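Local structure of Non-sulfated chondroitin lyase E66 (Autographa californica nucleopolyhedrovirus, 3VSN) at residues H83-Y88 / Y107-G112; S444-L447 / G452-Q455. The protein cleaves non-sulfated chondroitin as a lyase of the viral envelope, an activity that may help the virus cross the peritrophic matrix of the host midgut. All blocks are in the same frame, centred on the assembly; numbering follows the deposited sequence.

Interaction 1 (H83-Y88 / Y107-G112); sequences HTLIGY and YNLING
One methyl, CD2 of Leu109, carries most of the touching between the roughly antiparallel helical segments 83-88 and 107-112, whose axes make an angle of 150°. Leu109 CD2 lies 3.7 Å from Leu85 O, on the backbone of the facing helix. The same Leu109 CD2 is 3.8 Å from Tyr88 CB, one turn further on, so that it sits between two successive turns. Leu109 does this although its CB does not point across the interface: CG stands anti to the carbonyl carbon (chi1 -70°), and the outer half of the side chain is thereby swung over to the other helix. Leu85 behaves in the same way, and the two leucines pass alongside one another in opposite directions, their CD2 methyls 4.1 Å apart. Beyond these methyls the packing is thinner. Leu85 CD2 comes to 4.5 Å from CA of Gly112, where the absence of a side chain lets the methyl lie against the backbone. With 10.6 Å between the axes of the segments and 181 Å² buried, the contact is rather loose; no hydrogen bond crosses it, and the touching is methyl against methyl, methylene and backbone carbonyl. Towards solvent, the CB of partly exposed Asn108 is directed at segment 83-88, yet Asn108 CB is still 6.7 Å from Leu85 CD2. Tyr88 contributes its CB alone; its ring leads away from helix 107-112 to meet Trp60, and its hydroxyl is hydrogen-bonded to Arg58 O. The pair belongs to the N-terminal alpha-helical domain of the polysaccharide lyase 8 type, joining helices 75-93 and 103-119. Trp60 of strand 60-61 touches both leucines, Val65 and Phe66 of strand 65-66 also pack on Leu85, and Val147 of helix 138-154 completes its surroundings.

Interaction 2 (S444-L447 / G452-Q455); sequences SCTL and GMFQ
The Phe454 ring and the Gln455 side-chain amide are the flat groups of this antiparallel beta hairpin, and they lie on opposite faces of the sheet. The backbone N of Leu447 lies at the edge of the ring, near its plane, while Cys445 O lies obliquely to it and Cys445 CB is 4.5 Å from Phe454 CE1. Phe454 shares its face with Leu447, their CB atoms facing each other across a hydrogen-bonded pair. On the other face the Gln455 amide is fixed at both ends. NE2 of Gln455 donates to Ser444 OG at 3.0 Å in a nearly straight bond (172°) lying in the amide plane, and OE1 accepts from Thr446 OG1 in the carbonyl plane. These two bonds define the amide's orientation. Thr446 and Gln455 form a non-hydrogen-bonded pair, so the strands are joined here by the side-chain bond from Thr446 OG1 to Gln455 OE1 (2.6 Å), not by backbone N-H...O bonds. CG of Gln455 extends anti to the backbone N, and the bend at chi2 (65°) then turns the amide back over segment 444-447. Ser444 OG has a second partner in Arg366 NE. Leu447 N donates to Phe454 O (2.9 Å), and Phe454 N to Leu447 O (2.8 Å). The hairpin, 440-449 with 452-461, forms two central strands of a large antiparallel sheet in the beta-sandwich part of the protein, flanked by strands 426-434 and 550-558; Phe588 and Ala586 of strand 584-589 pack against Cys445 and Leu447. Beside the amide network, the CG2 methyl of Thr446 rests 3.7 Å from Met453 CG.

Interactions 1 and 2 occupy different parts of a single chain and share no secondary structure element. Their centres are 51 Å apart, on opposite sides of the chain's centre, and their nearest atoms remain about 37 Å from each other. They follow in series: 83-88 / 107-112 is complete, within the N-terminal helical domain, long before 444-447 / 452-455 begins in the beta-rich region. One joins helices 75-93 and 103-119, the other adjacent strands of the seven-stranded sheet. Both lie away from the catalytic residues, so each represents the internal packing of its own part: the alpha/alpha toroid and the beta-sandwich that together make up this lyase.

Interaction 1 (H83-Y88 / Y107-G112)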
loop_
_atom_site.group_PDB
_atom_site.type_symbol
_atom_site.label_atom_id
_atom_site.label_comp_id
_atom_site.label_asym_id
_atom_site.label_seq_id
_atom_site.Cartn_x
_atom_site.Cartn_y
_atom_site.Cartn_z
ATOM N N HIS A 83 20.004 -13.245 -9.463
ATOM C CA HIS A 83 18.591 -13.550 -9.201
ATOM C C HIS A 83 18.158 -14.878 -9.756
ATOM O O HIS A 83 17.401 -15.603 -9.117
ATOM C CB HIS A 83 17.678 -12.447 -9.732
ATOM C CG HIS A 83 17.711 -11.178 -8.915
ATOM N ND1 HIS A 83 17.487 -11.164 -7.588
ATOM C CD2 HIS A 83 17.927 -9.855 -9.293
ATOM C CE1 HIS A 83 17.565 -9.901 -7.135
ATOM N NE2 HIS A 83 17.836 -9.101 -8.180
ATOM N N THR A 84 18.638 -15.208 -10.952
ATOM C CA THR A 84 18.288 -16.465 -11.606
ATOM C C THR A 84 18.839 -17.678 -10.843
ATOM O O THR A 84 18.149 -18.693 -10.715
ATOM C CB THR A 84 18.730 -16.460 -13.086
ATOM O OG1 THR A 84 18.198 -15.295 -13.730
ATOM C CG2 THR A 84 18.232 -17.693 -13.816
ATOM N N LEU A 85 20.064 -17.561 -10.327
ATOM C CA LEU A 85 20.646 -18.598 -9.469
ATOM C C LEU A 85 19.823 -18.822 -8.200
ATOM O O LEU A 85 19.560 -19.966 -7.820
ATOM C CB LEU A 85 22.097 -18.263 -9.097
ATOM C CG LEU A 85 23.188 -18.517 -10.140
ATOM C CD1 LEU A 85 24.514 -17.968 -9.641
ATOM C CD2 LEU A 85 23.305 -20.000 -10.465
ATOM N N ILE A 86 19.424 -17.729 -7.550
ATOM C CA ILE A 86 18.568 -17.810 -6.362
ATOM C C ILE A 86 17.229 -18.465 -6.717
ATOM O O ILE A 86 16.753 -19.338 -5.991
ATOM C CB ILE A 86 18.370 -16.430 -5.689
ATOM C CG1 ILE A 86 19.701 -15.929 -5.109
ATOM C CG2 ILE A 86 17.303 -16.505 -4.596
ATOM C CD1 ILE A 86 19.725 -14.449 -4.781
ATOM N N GLY A 87 16.644 -18.063 -7.845
ATOM C CA GLY A 87 15.404 -18.677 -8.334
ATOM C C GLY A 87 15.524 -20.183 -8.528
ATOM O O GLY A 87 14.593 -20.938 -8.219
ATOM N N TYR A 88 16.674 -20.620 -9.041
ATOM C CA TYR A 88 16.949 -22.046 -9.221
ATOM C C TYR A 88 17.150 -22.786 -7.893
ATOM O O TYR A 88 16.796 -23.959 -7.782
ATOM C CB TYR A 88 18.150 -22.265 -10.148
ATOM C CG TYR A 88 17.791 -22.414 -11.617
ATOM C CD1 TYR A 88 18.188 -21.460 -12.553
ATOM C CD2 TYR A 88 17.055 -23.514 -12.068
ATOM C CE1 TYR A 88 17.867 -21.597 -13.895
ATOM C CE2 TYR A 88 16.727 -23.658 -13.408
ATOM C CZ TYR A 88 17.134 -22.698 -14.314
ATOM O OH TYR A 88 16.817 -22.838 -15.645
ATOM N N TYR A 107 24.630 -29.634 -9.425
ATOM C CA TYR A 107 25.895 -29.380 -10.100
ATOM C C TYR A 107 25.912 -27.999 -10.748
ATOM O O TYR A 107 26.897 -27.273 -10.628
ATOM C CB TYR A 107 26.198 -30.455 -11.154
ATOM C CG TYR A 107 27.358 -30.083 -12.051
ATOM C CD1 TYR A 107 28.675 -30.314 -11.651
ATOM C CD2 TYR A 107 27.141 -29.467 -13.287
ATOM C CE1 TYR A 107 29.743 -29.957 -12.461
ATOM C CE2 TYR A 107 28.201 -29.104 -14.103
ATOM C CZ TYR A 107 29.497 -29.353 -13.685
ATOM O OH TYR A 107 30.552 -28.996 -14.492
ATOM N N ASN A 108 24.832 -27.648 -11.442
ATOM C CA ASN A 108 24.747 -26.349 -12.101
ATOM C C ASN A 108 24.844 -25.186 -11.113
ATOM O O ASN A 108 25.468 -24.166 -11.408
ATOM C CB ASN A 108 23.484 -26.247 -12.962
ATOM C CG ASN A 108 23.668 -26.867 -14.336
ATOM O OD1 ASN A 108 24.750 -26.794 -14.923
ATOM N ND2 ASN A 108 22.609 -27.479 -14.859
ATOM N N LEU A 109 24.249 -25.362 -9.934
ATOM C CA LEU A 109 24.303 -24.348 -8.883
ATOM C C LEU A 109 25.720 -24.151 -8.332
ATOM O O LEU A 109 26.209 -23.021 -8.282
ATOM C CB LEU A 109 23.303 -24.661 -7.761
ATOM C CG LEU A 109 21.812 -24.500 -8.098
ATOM C CD1 LEU A 109 20.942 -24.985 -6.947
ATOM C CD2 LEU A 109 21.462 -23.061 -8.469
ATOM N N ILE A 110 26.382 -25.239 -7.937
ATOM C CA ILE A 110 27.758 -25.132 -7.437
ATOM C C ILE A 110 28.719 -24.628 -8.528
ATOM O O ILE A 110 29.606 -23.816 -8.248
ATOM C CB ILE A 110 28.255 -26.429 -6.740
ATOM C CG1 ILE A 110 29.554 -26.173 -5.961
ATOM C CG2 ILE A 110 28.440 -27.571 -7.731
ATOM C CD1 ILE A 110 29.398 -25.253 -4.768
ATOM N N ASN A 111 28.512 -25.084 -9.766
ATOM C CA ASN A 111 29.289 -24.614 -10.914
ATOM C C ASN A 111 29.107 -23.113 -11.139
ATOM O O ASN A 111 30.074 -22.397 -11.404
ATOM C CB ASN A 111 28.913 -25.395 -12.181
ATOM C CG ASN A 111 29.774 -25.028 -13.379
ATOM O OD1 ASN A 111 31.005 -24.995 -13.293
ATOM N ND2 ASN A 111 29.127 -24.760 -14.512
ATOM N N GLY A 112 27.863 -22.646 -11.018
ATOM C CA GLY A 112 27.550 -21.221 -11.109
ATOM C C GLY A 112 28.276 -20.395 -10.065
ATOM O O GLY A 112 28.779 -19.309 -10.365
#

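Interaction 2 (S444-L447 / G452-Q455)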
loop_
_atom_site.group_PDB
_atom_site.type_symbol
_atom_site.label_atom_id
_atom_site.label_comp_id
_atom_site.label_asym_id
_atom_site.label_seq_id
_atom_site.Cartn_x
_atom_site.Cartn_y
_atom_site.Cartn_z
ATOM N N SER A 444 -15.712 15.563 1.388
ATOM C CA SER A 444 -15.870 14.217 0.849
ATOM C C SER A 444 -16.383 13.279 1.930
ATOM O O SER A 444 -15.797 13.198 3.011
ATOM C CB SER A 444 -14.536 13.707 0.290
ATOM O OG SER A 444 -14.623 12.346 -0.103
ATOM N N CYS A 445 -17.477 12.581 1.626
ATOM C CA CYS A 445 -18.097 11.632 2.544
ATOM C C CYS A 445 -18.073 10.252 1.903
ATOM O O CYS A 445 -18.689 10.049 0.859
ATOM C CB CYS A 445 -19.555 12.021 2.808
ATOM S SG CYS A 445 -19.829 13.696 3.427
ATOM N N THR A 446 -17.367 9.307 2.516
ATOM C CA THR A 446 -17.338 7.937 2.000
ATOM C C THR A 446 -17.797 6.960 3.072
ATOM O O THR A 446 -17.402 7.082 4.225
ATOM C CB THR A 446 -15.928 7.531 1.524
ATOM O OG1 THR A 446 -15.314 8.622 0.830
ATOM C CG2 THR A 446 -15.988 6.313 0.604
ATOM N N LEU A 447 -18.634 5.998 2.687
ATOM C CA LEU A 447 -19.028 4.925 3.591
ATOM C C LEU A 447 -18.820 3.563 2.935
ATOM O O LEU A 447 -19.369 3.301 1.861
ATOM C CB LEU A 447 -20.491 5.097 4.033
ATOM C CG LEU A 447 -21.092 4.008 4.930
ATOM C CD1 LEU A 447 -20.490 4.046 6.331
ATOM C CD2 LEU A 447 -22.607 4.149 4.992
ATOM N N GLY A 452 -20.831 -2.673 -0.479
ATOM C CA GLY A 452 -20.719 -1.506 -1.338
ATOM C C GLY A 452 -20.072 -0.299 -0.700
ATOM O O GLY A 452 -19.512 -0.378 0.389
ATOM N N MET A 453 -20.176 0.830 -1.394
ATOM C CA MET A 453 -19.516 2.060 -0.995
ATOM C C MET A 453 -20.360 3.237 -1.454
ATOM O O MET A 453 -20.710 3.323 -2.629
ATOM C CB MET A 453 -18.125 2.147 -1.635
ATOM C CG MET A 453 -17.326 3.382 -1.236
ATOM S SD MET A 453 -16.123 3.885 -2.489
ATOM C CE MET A 453 -17.225 4.657 -3.678
ATOM N N PHE A 454 -20.676 4.127 -0.519
ATOM C CA PHE A 454 -21.370 5.378 -0.796
ATOM C C PHE A 454 -20.333 6.500 -0.867
ATOM O O PHE A 454 -19.418 6.549 -0.047
ATOM C CB PHE A 454 -22.387 5.640 0.325
ATOM C CG PHE A 454 -22.891 7.056 0.397
ATOM C CD1 PHE A 454 -22.261 7.999 1.216
ATOM C CD2 PHE A 454 -24.020 7.439 -0.315
ATOM C CE1 PHE A 454 -22.741 9.297 1.303
ATOM C CE2 PHE A 454 -24.504 8.735 -0.232
ATOM C CZ PHE A 454 -23.866 9.666 0.575
ATOM N N GLN A 455 -20.473 7.383 -1.854
ATOM C CA GLN A 455 -19.591 8.542 -1.994
ATOM C C GLN A 455 -20.398 9.803 -2.278
ATOM O O GLN A 455 -21.165 9.853 -3.238
ATOM C CB GLN A 455 -18.550 8.326 -3.104
ATOM C CG GLN A 455 -17.683 9.553 -3.417
ATOM C CD GLN A 455 -16.788 9.976 -2.258
ATOM O OE1 GLN A 455 -16.301 9.139 -1.501
ATOM N NE2 GLN A 455 -16.563 11.283 -2.122
#